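Local coordinates for redy-like protein (Hahella chejuensis, PDB 2JDJ) that probably takes part in the biosynthesis of the red pigment prodigiosin, and is a dimer of the dimeric alpha+beta barrel superfamily, at residues Pro35-Phe40 with Glu57-Thr62. Numbering follows the deposited sequence.
Sequences PSVVRF and EVIKIT
Lys-60 O takes two backbone bonds, 2.8 Å from Val-38 N and 3.2 Å from Arg-39 N. The bond from Arg-39 is the straighter at hydrogen (167°). Lys-60 N returns a bond to Arg-39 O at 2.8 Å. Further along, Thr-62 N bonds to Ser-36 O. Two residues facing one across antiparallel strands make this a classic beta bulge. It interrupts strand 37-44 where that strand pairs with 55-61 in the antiparallel sheet of a dimeric alpha+beta barrel. Arg-39 and Phe-40 also pair with a strand of the second subunit, which carries the sheet across the interface. Arg-39 and Lys-60 run side by side, with their CB atoms 3.8 Å apart. On the opposite sheet face, Phe-40 lies alongside Ile-59, with Ile-59 CG1 at the ring edge, 3.7 Å from Phe-40 CD1. The carboxylate of Glu-57 also comes to the edge, Glu-57 OE1 lying 3.4 Å from Phe-40 CZ, with the two planes 65° apart. Glu-57 OE2 bonds to His-6 and to a bound glycerol, probably from the crystallisation liquor. A serine in place of Phe-40 lacks the ring and would probably leave a gap beside Ile-59 and Glu-57 OE1 without this packing partner. Within the bulge, Val-38 CG2 packs on Thr-62 CG2 at 3.6 Å; with Val-38 CG1 anti to the backbone N (chi1 177°), CG2 falls anti to the carbonyl carbon.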
loop_
_atom_site.group_PDB
_atom_site.type_symbol
_atom_site.label_atom_id
_atom_site.label_comp_id
_atom_site.label_asym_id
_atom_site.label_seq_id
_atom_site.Cartn_x
_atom_site.Cartn_y
_atom_site.Cartn_z
ATOM N N PRO A 35 -18.825 -0.191 4.631
ATOM C CA PRO A 35 -19.022 1.024 3.840
ATOM C C PRO A 35 -17.788 1.928 3.714
ATOM O O PRO A 35 -17.654 2.604 2.706
ATOM C CB PRO A 35 -20.155 1.761 4.577
ATOM C CG PRO A 35 -20.808 0.730 5.423
ATOM C CD PRO A 35 -19.777 -0.295 5.751
ATOM N N SER A 36 -16.905 1.947 4.719
ATOM C CA SER A 36 -15.688 2.789 4.664
ATOM C C SER A 36 -14.589 2.299 3.726
ATOM O O SER A 36 -13.684 3.063 3.378
ATOM C CB SER A 36 -15.084 2.944 6.048
ATOM O OG SER A 36 -14.587 1.709 6.509
ATOM N N VAL A 37 -14.660 1.031 3.318
ATOM C CA VAL A 37 -13.617 0.459 2.460
ATOM C C VAL A 37 -13.858 0.803 0.992
ATOM O O VAL A 37 -14.845 0.374 0.389
ATOM C CB VAL A 37 -13.480 -1.070 2.644
ATOM C CG1 VAL A 37 -12.320 -1.615 1.803
ATOM C CG2 VAL A 37 -13.268 -1.407 4.111
ATOM N N VAL A 38 -12.943 1.586 0.429
ATOM C CA VAL A 38 -12.989 1.993 -0.971
ATOM C C VAL A 38 -12.209 1.017 -1.869
ATOM O O VAL A 38 -12.619 0.720 -3.005
ATOM C CB VAL A 38 -12.423 3.431 -1.131
ATOM C CG1 VAL A 38 -12.401 3.858 -2.599
ATOM C CG2 VAL A 38 -13.230 4.422 -0.273
ATOM N N ARG A 39 -11.067 0.548 -1.369
ATOM C CA ARG A 39 -10.242 -0.442 -2.076
ATOM C C ARG A 39 -9.575 -1.302 -1.024
ATOM O O ARG A 39 -9.216 -0.815 0.059
ATOM C CB ARG A 39 -9.146 0.206 -2.903
ATOM C CG ARG A 39 -9.594 1.144 -3.984
ATOM C CD ARG A 39 -8.424 1.572 -4.828
ATOM N NE ARG A 39 -7.979 0.508 -5.723
ATOM C CZ ARG A 39 -8.549 0.250 -6.904
ATOM N NH1 ARG A 39 -8.077 -0.721 -7.668
ATOM N NH2 ARG A 39 -9.581 0.980 -7.331
ATOM N N PHE A 40 -9.421 -2.581 -1.339
ATOM C CA PHE A 40 -8.720 -3.508 -0.470
ATOM C C PHE A 40 -8.055 -4.562 -1.318
ATOM O O PHE A 40 -8.671 -5.095 -2.240
ATOM C CB PHE A 40 -9.678 -4.156 0.509
ATOM C CG PHE A 40 -9.042 -5.186 1.377
ATOM C CD1 PHE A 40 -8.106 -4.821 2.346
ATOM C CD2 PHE A 40 -9.367 -6.529 1.222
ATOM C CE1 PHE A 40 -7.526 -5.767 3.150
ATOM C CE2 PHE A 40 -8.782 -7.500 2.029
ATOM C CZ PHE A 40 -7.860 -7.116 2.994
ATOM N N GLU A 57 -1.209 -6.129 3.284
ATOM C CA GLU A 57 -2.519 -5.694 2.810
ATOM C C GLU A 57 -2.567 -4.170 2.739
ATOM O O GLU A 57 -1.953 -3.490 3.563
ATOM C CB GLU A 57 -3.651 -6.287 3.654
ATOM C CG GLU A 57 -3.889 -5.639 5.012
ATOM C CD GLU A 57 -4.890 -6.416 5.892
ATOM O OE1 GLU A 57 -5.547 -7.376 5.424
ATOM O OE2 GLU A 57 -5.013 -6.061 7.079
ATOM N N VAL A 58 -3.281 -3.669 1.728
ATOM C CA VAL A 58 -3.453 -2.253 1.468
ATOM C C VAL A 58 -4.951 -1.931 1.549
ATOM O O VAL A 58 -5.756 -2.457 0.770
ATOM C CB VAL A 58 -2.874 -1.847 0.080
ATOM C CG1 VAL A 58 -2.943 -0.317 -0.122
ATOM C CG2 VAL A 58 -1.417 -2.336 -0.062
ATOM N N ILE A 59 -5.330 -1.098 2.516
ATOM C CA ILE A 59 -6.732 -0.739 2.692
ATOM C C ILE A 59 -6.886 0.746 2.432
ATOM O O ILE A 59 -6.327 1.572 3.169
ATOM C CB ILE A 59 -7.251 -1.004 4.129
ATOM C CG1 ILE A 59 -6.727 -2.329 4.690
ATOM C CG2 ILE A 59 -8.774 -0.925 4.149
ATOM C CD1 ILE A 59 -6.879 -2.460 6.191
ATOM N N LYS A 60 -7.624 1.083 1.381
ATOM C CA LYS A 60 -7.957 2.476 1.085
ATOM C C LYS A 60 -9.347 2.763 1.662
ATOM O O LYS A 60 -10.311 2.040 1.365
ATOM C CB LYS A 60 -7.900 2.748 -0.426
ATOM C CG LYS A 60 -8.155 4.201 -0.801
ATOM C CD LYS A 60 -7.972 4.488 -2.298
ATOM C CE LYS A 60 -6.627 5.158 -2.589
ATOM N NZ LYS A 60 -6.525 5.657 -3.984
ATOM N N ILE A 61 -9.433 3.800 2.505
ATOM C CA ILE A 61 -10.676 4.144 3.214
ATOM C C ILE A 61 -11.064 5.607 3.038
ATOM O O ILE A 61 -10.209 6.471 2.777
ATOM C CB ILE A 61 -10.601 3.852 4.735
ATOM C CG1 ILE A 61 -9.374 4.539 5.358
ATOM C CG2 ILE A 61 -10.628 2.324 5.030
ATOM C CD1 ILE A 61 -9.254 4.354 6.878
ATOM N N THR A 62 -12.358 5.873 3.192
ATOM C CA THR A 62 -12.916 7.214 3.048
ATOM C C THR A 62 -12.289 8.129 4.086
ATOM O O THR A 62 -11.714 9.176 3.754
ATOM C CB THR A 62 -14.446 7.189 3.210
ATOM O OG1 THR A 62 -14.788 6.454 4.399
ATOM C CG2 THR A 62 -15.085 6.512 1.997
#